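Local coordinates for putative HMP/thiamine permease protein YkoE (Bacillus subtilis, PDB 5EDL) that binds thiamine as the membrane-embedded S component of an ECF vitamin transporter and probably carries thiamine or related hydroxymethylpyrimidine compounds across the membrane, at residues 53-58 with 107-112; 90-95 with 122-127; 96-99 with 105-108. All coordinates share one frame; numbering follows the deposited sequence.

Contact 1. Residues 53-58 with 107-112; sequences IAAYMI and KAYSLP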
loop_
_atom_site.group_PDB
_atom_site.type_symbol
_atom_site.label_atom_id
_atom_site.label_comp_id
_atom_site.label_asym_id
_atom_site.label_seq_id
_atom_site.Cartn_x
_atom_site.Cartn_y
_atom_site.Cartn_z
ATOM N N ILE A 53 -1.126 -4.951 -1.220
ATOM C CA ILE A 53 -0.904 -6.356 -0.885
ATOM C C ILE A 53 -2.201 -7.005 -0.402
ATOM O O ILE A 53 -2.641 -8.008 -0.956
ATOM C CB ILE A 53 0.212 -6.505 0.194
ATOM C CG1 ILE A 53 1.569 -6.061 -0.392
ATOM C CG2 ILE A 53 0.246 -7.948 0.760
ATOM C CD1 ILE A 53 2.730 -6.024 0.603
ATOM N N ALA A 54 -2.836 -6.401 0.596
ATOM C CA ALA A 54 -4.058 -6.968 1.161
ATOM C C ALA A 54 -5.166 -7.074 0.119
ATOM O O ALA A 54 -5.850 -8.083 0.071
ATOM C CB ALA A 54 -4.538 -6.151 2.352
ATOM N N ALA A 55 -5.337 -6.038 -0.704
ATOM C CA ALA A 55 -6.405 -6.042 -1.705
ATOM C C ALA A 55 -6.134 -7.087 -2.787
ATOM O O ALA A 55 -7.009 -7.871 -3.143
ATOM C CB ALA A 55 -6.569 -4.661 -2.335
ATOM N N TYR A 56 -4.915 -7.073 -3.311
ATOM C CA TYR A 56 -4.533 -7.990 -4.381
ATOM C C TYR A 56 -4.594 -9.455 -3.905
ATOM O O TYR A 56 -5.005 -10.342 -4.656
ATOM C CB TYR A 56 -3.137 -7.608 -4.891
ATOM C CG TYR A 56 -2.551 -8.456 -6.005
ATOM C CD1 TYR A 56 -3.092 -8.454 -7.283
ATOM C CD2 TYR A 56 -1.424 -9.219 -5.775
ATOM C CE1 TYR A 56 -2.534 -9.228 -8.301
ATOM C CE2 TYR A 56 -0.855 -9.982 -6.772
ATOM C CZ TYR A 56 -1.412 -9.994 -8.028
ATOM O OH TYR A 56 -0.813 -10.753 -8.987
ATOM N N MET A 57 -4.240 -9.699 -2.647
ATOM C CA MET A 57 -4.279 -11.056 -2.099
ATOM C C MET A 57 -5.697 -11.526 -1.816
ATOM O O MET A 57 -6.056 -12.642 -2.161
ATOM C CB MET A 57 -3.473 -11.164 -0.801
ATOM C CG MET A 57 -1.959 -11.155 -0.957
ATOM S SD MET A 57 -1.186 -11.439 0.665
ATOM C CE MET A 57 -2.578 -12.194 1.527
ATOM N N ILE A 58 -6.489 -10.670 -1.174
ATOM C CA ILE A 58 -7.757 -11.096 -0.594
ATOM C C ILE A 58 -8.936 -10.779 -1.508
ATOM O O ILE A 58 -9.870 -11.571 -1.621
ATOM C CB ILE A 58 -7.967 -10.445 0.789
ATOM C CG1 ILE A 58 -6.894 -10.950 1.756
ATOM C CG2 ILE A 58 -9.376 -10.719 1.300
ATOM C CD1 ILE A 58 -6.864 -10.224 3.088
ATOM N N LYS A 107 -13.361 -5.958 -8.332
ATOM C CA LYS A 107 -13.263 -7.046 -9.308
ATOM C C LYS A 107 -12.045 -6.945 -10.225
ATOM O O LYS A 107 -11.872 -7.785 -11.098
ATOM C CB LYS A 107 -14.516 -7.086 -10.192
ATOM C CG LYS A 107 -15.792 -7.483 -9.489
ATOM C CD LYS A 107 -17.000 -7.234 -10.394
ATOM C CE LYS A 107 -16.804 -7.863 -11.763
ATOM N NZ LYS A 107 -18.006 -7.716 -12.636
ATOM N N ALA A 108 -11.235 -5.902 -10.064
ATOM C CA ALA A 108 -10.107 -5.664 -10.968
ATOM C C ALA A 108 -8.773 -5.572 -10.226
ATOM O O ALA A 108 -8.581 -4.697 -9.372
ATOM C CB ALA A 108 -10.336 -4.397 -11.768
ATOM N N TYR A 109 -7.842 -6.456 -10.569
ATOM C CA TYR A 109 -6.566 -6.486 -9.863
ATOM C C TYR A 109 -5.372 -6.545 -10.812
ATOM O O TYR A 109 -4.277 -6.935 -10.421
ATOM C CB TYR A 109 -6.569 -7.651 -8.863
ATOM C CG TYR A 109 -7.658 -7.442 -7.838
ATOM C CD1 TYR A 109 -7.447 -6.633 -6.732
ATOM C CD2 TYR A 109 -8.924 -7.985 -8.021
ATOM C CE1 TYR A 109 -8.443 -6.404 -5.818
ATOM C CE2 TYR A 109 -9.938 -7.752 -7.115
ATOM C CZ TYR A 109 -9.688 -6.968 -6.006
ATOM O OH TYR A 109 -10.681 -6.729 -5.087
ATOM N N SER A 110 -5.584 -6.094 -12.047
ATOM C CA SER A 110 -4.493 -5.932 -12.997
ATOM C C SER A 110 -3.515 -4.853 -12.488
ATOM O O SER A 110 -3.872 -4.019 -11.653
ATOM C CB SER A 110 -5.029 -5.563 -14.388
ATOM O OG SER A 110 -5.506 -4.224 -14.408
ATOM N N LEU A 111 -2.287 -4.887 -12.994
ATOM C CA LEU A 111 -1.233 -3.988 -12.531
ATOM C C LEU A 111 -1.611 -2.501 -12.614
ATOM O O LEU A 111 -1.345 -1.752 -11.680
ATOM C CB LEU A 111 0.054 -4.227 -13.316
ATOM C CG LEU A 111 1.239 -3.347 -12.896
ATOM C CD1 LEU A 111 1.567 -3.563 -11.425
ATOM C CD2 LEU A 111 2.467 -3.638 -13.779
ATOM N N PRO A 112 -2.214 -2.075 -13.732
ATOM C CA PRO A 112 -2.643 -0.675 -13.854
ATOM C C PRO A 112 -3.609 -0.258 -12.739
ATOM O O PRO A 112 -3.529 0.883 -12.277
ATOM C CB PRO A 112 -3.340 -0.639 -15.217
ATOM C CG PRO A 112 -2.726 -1.780 -15.981
ATOM C CD PRO A 112 -2.486 -2.844 -14.962
#
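Tyr56 and Tyr109 lie alongside one another and run in opposite directions, so that each side chain slides past the other towards the backbone its partner springs from. The ring of Tyr56 turns an edge to the chain of Tyr109: Tyr56 CE1 sits 3.6 Å from Tyr109 O, which lies near the plane of the ring. Tyr56 CD1 packs 3.9 Å from Tyr109 CB. The slightly positive rim of the aromatic ring thus faces a backbone oxygen, a weakly favourable pairing. In return the ring of Tyr109 reaches the last turns of helix 49-58 at an oblique tilt. Its CE1 comes to 3.4 Å from Ala55 O, while its CD1 lies near Tyr56 CA. The methyl group of Ala55 completes the patch, with CB 4.3 Å from Tyr109 CE1. In Tyr56, CG stands anti to the backbone N (chi1 179°), which swings the ring off the helix into position beside Tyr109.

Both hydroxyls find their partners beyond this interface. Tyr56 OH is hydrogen-bonded to Asp167 OD1, whereas Tyr109 OH bonds back to the carbonyl oxygen of Trp106, tying the phenol to its own loop. With the far end of each ring held, the meeting between them is mainly one of van der Waals contact.

Tyr109 belongs to the connection between helices 85-103 and 111-132, next to the start of the latter, and the contact joins that connection to the C-terminal part of helix 49-58. Lys163 and Ser166 of helix 140-170 and Leu114 of helix 111-132 also touch Tyr56, while Ile53 and Met57 of helix 49-58 pack against helix 4-35.

Contact 2. Residues 90-95 with 122-127; sequences GIVQGL and SVASFI. With VIB (3-(4-amino-2-methyl-pyrimidin-5-ylmethyl)-5-(2-hydroxy-ethyl)-4-methyl-thiazol-3-ium), chain B; MPG ([(Z)-octadec-9-enyl] (2R)-2,3-bis(oxidanyl)propanoate), chain D.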
loop_
_atom_site.group_PDB
_atom_site.type_symbol
_atom_site.label_atom_id
_atom_site.label_comp_id
_atom_site.label_asym_id
_atom_site.label_seq_id
_atom_site.Cartn_x
_atom_site.Cartn_y
_atom_site.Cartn_z
ATOM N N GLY A 90 -2.603 7.312 7.881
ATOM C CA GLY A 90 -2.860 5.926 7.514
ATOM C C GLY A 90 -4.294 5.732 7.041
ATOM O O GLY A 90 -4.537 5.128 5.996
ATOM N N ILE A 91 -5.246 6.254 7.811
ATOM C CA ILE A 91 -6.653 6.213 7.429
ATOM C C ILE A 91 -6.832 6.899 6.067
ATOM O O ILE A 91 -7.444 6.336 5.163
ATOM C CB ILE A 91 -7.557 6.889 8.487
ATOM C CG1 ILE A 91 -7.568 6.070 9.795
ATOM C CG2 ILE A 91 -8.976 7.098 7.941
ATOM C CD1 ILE A 91 -8.142 6.832 10.990
ATOM N N VAL A 92 -6.260 8.091 5.911
ATOM C CA VAL A 92 -6.384 8.837 4.654
ATOM C C VAL A 92 -5.809 8.043 3.467
ATOM O O VAL A 92 -6.438 7.924 2.426
ATOM C CB VAL A 92 -5.689 10.227 4.759
ATOM C CG1 VAL A 92 -5.555 10.883 3.391
ATOM C CG2 VAL A 92 -6.457 11.135 5.715
ATOM N N GLN A 93 -4.616 7.492 3.639
ATOM C CA GLN A 93 -3.991 6.691 2.595
ATOM C C GLN A 93 -4.824 5.447 2.265
ATOM O O GLN A 93 -4.977 5.125 1.099
ATOM C CB GLN A 93 -2.558 6.315 3.000
ATOM C CG GLN A 93 -1.649 7.556 2.967
ATOM C CD GLN A 93 -0.356 7.446 3.769
ATOM O OE1 GLN A 93 0.431 8.401 3.809
ATOM N NE2 GLN A 93 -0.139 6.316 4.417
ATOM N N GLY A 94 -5.379 4.793 3.281
ATOM C CA GLY A 94 -6.218 3.619 3.076
ATOM C C GLY A 94 -7.487 3.931 2.281
ATOM O O GLY A 94 -7.911 3.135 1.439
ATOM N N LEU A 95 -8.084 5.092 2.548
ATOM C CA LEU A 95 -9.277 5.554 1.834
ATOM C C LEU A 95 -8.961 5.871 0.385
ATOM O O LEU A 95 -9.762 5.584 -0.515
ATOM C CB LEU A 95 -9.867 6.803 2.505
ATOM C CG LEU A 95 -10.478 6.604 3.901
ATOM C CD1 LEU A 95 -10.758 7.960 4.556
ATOM C CD2 LEU A 95 -11.756 5.760 3.847
ATOM N N SER A 122 -1.292 8.317 -2.859
ATOM C CA SER A 122 -0.423 9.459 -3.106
ATOM C C SER A 122 -1.227 10.765 -3.049
ATOM O O SER A 122 -0.848 11.707 -2.361
ATOM C CB SER A 122 0.271 9.330 -4.461
ATOM O OG SER A 122 1.149 8.223 -4.486
ATOM N N VAL A 123 -2.340 10.805 -3.770
ATOM C CA VAL A 123 -3.177 11.990 -3.809
ATOM C C VAL A 123 -3.791 12.312 -2.440
ATOM O O VAL A 123 -3.764 13.471 -1.993
ATOM C CB VAL A 123 -4.300 11.837 -4.854
ATOM C CG1 VAL A 123 -5.302 12.975 -4.733
ATOM C CG2 VAL A 123 -3.715 11.784 -6.265
ATOM N N ALA A 124 -4.347 11.298 -1.780
ATOM C CA ALA A 124 -4.992 11.495 -0.482
ATOM C C ALA A 124 -3.998 12.003 0.579
ATOM O O ALA A 124 -4.322 12.889 1.370
ATOM C CB ALA A 124 -5.644 10.204 -0.012
ATOM N N SER A 125 -2.800 11.422 0.597
ATOM C CA SER A 125 -1.800 11.835 1.562
ATOM C C SER A 125 -1.319 13.238 1.222
ATOM O O SER A 125 -0.969 13.988 2.110
ATOM C CB SER A 125 -0.619 10.852 1.619
ATOM O OG SER A 125 0.032 10.744 0.368
ATOM N N PHE A 126 -1.310 13.600 -0.058
ATOM C CA PHE A 126 -0.863 14.948 -0.424
ATOM C C PHE A 126 -1.878 15.986 0.086
ATOM O O PHE A 126 -1.508 17.034 0.612
ATOM C CB PHE A 126 -0.654 15.069 -1.937
ATOM C CG PHE A 126 0.432 16.031 -2.319
ATOM C CD1 PHE A 126 1.755 15.615 -2.388
ATOM C CD2 PHE A 126 0.139 17.358 -2.584
ATOM C CE1 PHE A 126 2.757 16.495 -2.734
ATOM C CE2 PHE A 126 1.149 18.253 -2.929
ATOM C CZ PHE A 126 2.457 17.819 -3.007
ATOM N N ILE A 127 -3.161 15.665 -0.039
ATOM C CA ILE A 127 -4.202 16.513 0.527
ATOM C C ILE A 127 -3.994 16.682 2.028
ATOM O O ILE A 127 -4.012 17.811 2.539
ATOM C CB ILE A 127 -5.600 15.930 0.273
ATOM C CG1 ILE A 127 -5.912 15.960 -1.227
ATOM C CG2 ILE A 127 -6.635 16.688 1.101
ATOM C CD1 ILE A 127 -7.224 15.283 -1.598
HETATM C CM2 VIB B . 1.556 4.633 7.672
HETATM N N4A VIB B . 2.935 8.492 4.997
HETATM C CM4 VIB B . 6.943 11.171 5.340
HETATM O O1 VIB B . 4.320 13.743 4.140
HETATM C C7 VIB B . 4.285 14.431 5.375
HETATM C C6 VIB B . 5.414 13.914 6.233
HETATM C C2 VIB B . 3.921 10.562 7.720
HETATM S S1 VIB B . 3.859 12.122 7.602
HETATM C C5 VIB B . 5.036 12.511 6.672
HETATM C C4 VIB B . 5.718 11.311 6.251
HETATM N N3 VIB B . 5.013 10.080 6.923
HETATM C C7A VIB B . 5.502 8.720 6.719
HETATM C C4A VIB B . 3.189 7.575 6.087
HETATM N N3A VIB B . 2.326 6.596 6.367
HETATM C C2A VIB B . 2.585 5.742 7.396
HETATM N N1A VIB B . 3.735 5.877 8.130
HETATM C C6A VIB B . 4.626 6.865 7.856
HETATM C C5A VIB B . 4.341 7.714 6.817
HETATM C C2 MPG D . -7.948 15.611 6.446
HETATM C C3 MPG D . -7.476 15.278 5.044
HETATM C C4 MPG D . -8.630 14.704 4.251
HETATM C C5 MPG D . -8.172 14.120 2.929
HETATM C C6 MPG D . -9.340 13.375 2.315
HETATM C C7 MPG D . -9.062 13.013 0.867
HETATM C C8 MPG D . -8.717 11.542 0.735
HETATM C C9 MPG D . -9.912 10.735 0.270
HETATM C C10 MPG D . -9.969 10.264 -0.995
HETATM C C11 MPG D . -8.840 10.530 -1.973
HETATM C C12 MPG D . -9.397 10.783 -3.359
HETATM C C13 MPG D . -8.448 10.232 -4.401
HETATM O O1 MPG D . -6.871 15.658 8.590
HETATM C C1 MPG D . -6.796 16.144 7.265
HETATM C CXD MPG D . -6.045 16.221 10.933
HETATM O O2 MPG D . -7.001 15.461 11.632
HETATM C C21 MPG D . -5.707 17.456 11.742
HETATM O O3 MPG D . -4.895 17.102 12.842
HETATM O O4 MPG D . -6.778 17.801 9.328
HETATM C CX3 MPG D . -6.591 16.626 9.575
#
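Val92 and Ala124 interlock where helices 85-103 and 111-132 pass close together: CG1 of Val92 presses to 3.1 Å from Ala124 O, a tight approach, and Ala124 CB returns the contact at 3.4 Å from Val92 O. At the next residue along, Gln93 OE1 lies 3.5 Å from Ser125 CB. The axes of segments 90-95 and 122-127 approach to 7.8 Å, at 145° between their directions, a closeness consistent with the small Ala124 and Ser125.

The extended side chain of Gln93 continues past Ser125 to thiamine. Its OE1 accepts from the ligand's amino nitrogen N4A at 2.8 Å (N-H...O 167°). Its NE2 donates to the pyrimidine N3A at 3.2 Å, again nearly straight at 162°. NE2 also bonds to Glu68 OE2, which helps fix the rotation of the amide. Ser121 OG bonds to the backbone oxygen of Gln93, and Ser125 OG is engaged by Ser121 O and Arg150 NH1. On the lipid-facing side the alkyl chain of a bound lipid touches Ala124, its C8 3.4 Å from Ala124 CB.

The paired acceptor and donor of one amide match the aminopyrimidine edge, consistent with recognition of the hydroxymethylpyrimidine half of the substrate with N3A unprotonated.

Contact 3. Residues 96-99 with 105-108; sequences GAEA and RWKA. With MPG ([(Z)-octadec-9-enyl] (2R)-2,3-bis(oxidanyl)propanoate), chain C.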
loop_
_atom_site.group_PDB
_atom_site.type_symbol
_atom_site.label_atom_id
_atom_site.label_comp_id
_atom_site.label_asym_id
_atom_site.label_seq_id
_atom_site.Cartn_x
_atom_site.Cartn_y
_atom_site.Cartn_z
ATOM N N GLY A 96 -7.801 6.493 0.168
ATOM C CA GLY A 96 -7.331 6.789 -1.178
ATOM C C GLY A 96 -7.139 5.546 -2.042
ATOM O O GLY A 96 -7.523 5.526 -3.224
ATOM N N ALA A 97 -6.536 4.511 -1.465
ATOM C CA ALA A 97 -6.374 3.226 -2.169
ATOM C C ALA A 97 -7.718 2.505 -2.341
ATOM O O ALA A 97 -8.038 2.015 -3.420
ATOM C CB ALA A 97 -5.396 2.347 -1.428
ATOM N N GLU A 98 -8.498 2.455 -1.271
ATOM C CA GLU A 98 -9.790 1.785 -1.292
ATOM C C GLU A 98 -10.716 2.395 -2.348
ATOM O O GLU A 98 -11.495 1.681 -2.963
ATOM C CB GLU A 98 -10.449 1.856 0.086
ATOM C CG GLU A 98 -11.684 0.965 0.236
ATOM C CD GLU A 98 -11.332 -0.516 0.338
ATOM O OE1 GLU A 98 -10.444 -0.880 1.137
ATOM O OE2 GLU A 98 -11.947 -1.315 -0.391
ATOM N N ALA A 99 -10.638 3.711 -2.544
ATOM C CA ALA A 99 -11.505 4.384 -3.511
ATOM C C ALA A 99 -11.322 3.816 -4.932
ATOM O O ALA A 99 -12.269 3.743 -5.707
ATOM C CB ALA A 99 -11.244 5.893 -3.498
ATOM N N ARG A 105 -15.142 -1.884 -8.398
ATOM C CA ARG A 105 -16.068 -2.851 -7.806
ATOM C C ARG A 105 -15.385 -4.061 -7.190
ATOM O O ARG A 105 -15.977 -5.149 -7.116
ATOM C CB ARG A 105 -17.089 -3.317 -8.866
ATOM C CG ARG A 105 -18.055 -2.217 -9.308
ATOM C CD ARG A 105 -18.815 -2.613 -10.581
ATOM N NE ARG A 105 -19.611 -3.824 -10.392
ATOM C CZ ARG A 105 -19.995 -4.638 -11.372
ATOM N NH1 ARG A 105 -19.654 -4.387 -12.633
ATOM N NH2 ARG A 105 -20.717 -5.714 -11.087
ATOM N N TRP A 106 -14.142 -3.870 -6.762
ATOM C CA TRP A 106 -13.347 -4.916 -6.133
ATOM C C TRP A 106 -13.244 -6.158 -7.019
ATOM O O TRP A 106 -13.034 -7.260 -6.522
ATOM C CB TRP A 106 -13.930 -5.281 -4.760
ATOM C CG TRP A 106 -14.018 -4.095 -3.837
ATOM C CD1 TRP A 106 -12.995 -3.538 -3.097
ATOM C CD2 TRP A 106 -15.178 -3.299 -3.569
ATOM N NE1 TRP A 106 -13.454 -2.462 -2.402
ATOM C CE2 TRP A 106 -14.789 -2.290 -2.663
ATOM C CE3 TRP A 106 -16.511 -3.349 -3.992
ATOM C CZ2 TRP A 106 -15.683 -1.339 -2.177
ATOM C CZ3 TRP A 106 -17.398 -2.400 -3.506
ATOM C CH2 TRP A 106 -16.978 -1.411 -2.606
ATOM N N LYS A 107 -13.361 -5.958 -8.332
ATOM C CA LYS A 107 -13.263 -7.046 -9.308
ATOM C C LYS A 107 -12.045 -6.945 -10.225
ATOM O O LYS A 107 -11.872 -7.785 -11.098
ATOM C CB LYS A 107 -14.516 -7.086 -10.192
ATOM C CG LYS A 107 -15.792 -7.483 -9.489
ATOM C CD LYS A 107 -17.000 -7.234 -10.394
ATOM C CE LYS A 107 -16.804 -7.863 -11.763
ATOM N NZ LYS A 107 -18.006 -7.716 -12.636
ATOM N N ALA A 108 -11.235 -5.902 -10.064
ATOM C CA ALA A 108 -10.107 -5.664 -10.968
ATOM C C ALA A 108 -8.773 -5.572 -10.226
ATOM O O ALA A 108 -8.581 -4.697 -9.372
ATOM C CB ALA A 108 -10.336 -4.397 -11.768
HETATM C C2 MPG C . -13.238 8.272 -1.255
HETATM C C3 MPG C . -13.973 7.026 -1.698
HETATM C C4 MPG C . -13.507 5.844 -0.876
HETATM C C5 MPG C . -14.111 5.931 0.505
HETATM C C6 MPG C . -14.815 4.637 0.835
HETATM C C7 MPG C . -13.781 3.574 1.109
HETATM C C8 MPG C . -14.411 2.440 1.885
HETATM C C9 MPG C . -15.085 1.497 0.914
HETATM C C10 MPG C . -15.576 0.297 1.298
HETATM C C11 MPG C . -15.493 -0.196 2.726
HETATM C C12 MPG C . -16.880 -0.614 3.161
HETATM C C13 MPG C . -17.335 -1.831 2.378
HETATM C C14 MPG C . -18.404 -1.476 1.364
HETATM C C15 MPG C . -19.383 -2.621 1.219
HETATM C C16 MPG C . -19.625 -2.903 -0.246
HETATM C C17 MPG C . -20.457 -4.155 -0.397
HETATM C C18 MPG C . -20.157 -4.779 -1.741
HETATM O O1 MPG C . -12.715 9.897 -2.915
HETATM C C1 MPG C . -13.736 9.459 -2.048
#
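Glu98 meets Trp106 because its chain leaves the helix with CG anti to the backbone N (chi1 -169°) and then bends at chi2, carrying the carboxylate to the indole. Trp106 NE1 donates to Glu98 OE2 at 2.8 Å. The bond is nearly straight (N-H...O 162°), and the donor meets OE2, which lies close to the indole plane, almost head-on, in line with CD-OE2. The two side chains cross at about a right angle, with carboxylate and indole planes 39° apart.

Trp106 lies within the Schellman motif that ends helix 85-103: Arg105, with positive phi, is its C-prime residue, and Trp106 N bonds back to Phe101 O. The bond to Glu98 therefore ties the outgoing loop to the helix it has just left. Glu98 also accepts from backbone amides, OE2 from Gly62 N just before helix 63-77 and OE1 from Leu65 N in its first turn, a setting that would favour the charged carboxylate. A phenylalanine in place of the tryptophan would probably leave OE2 without its indole donor and the loop without this tether. A lipid tail runs alongside both residues, its C7 3.5 Å from Glu98 CG and its C16 near Trp106 CH2.

How the contacts relate
Followed from the N terminus, the chain first passes residues 53-58 on helix 49-58, which meet their partner only at 107-112; contact 1 thus closes a loop holding helix 63-77 and helix 85-103. Contact 2 opens within that loop, at 90-95, and closes beyond it at 122-127, so the two cross. Contact 3, a short return of 96-99 to 105-108, is nested inside contact 2 and ends on the same connection as contact 1, sharing Lys107 and Ala108. Contacts 2 and 3 touch through Ala124 CB and Gly96 CA, 4.0 Å apart. Together they tie helices 49-58, 85-103 and 111-132 and the connection between the last two.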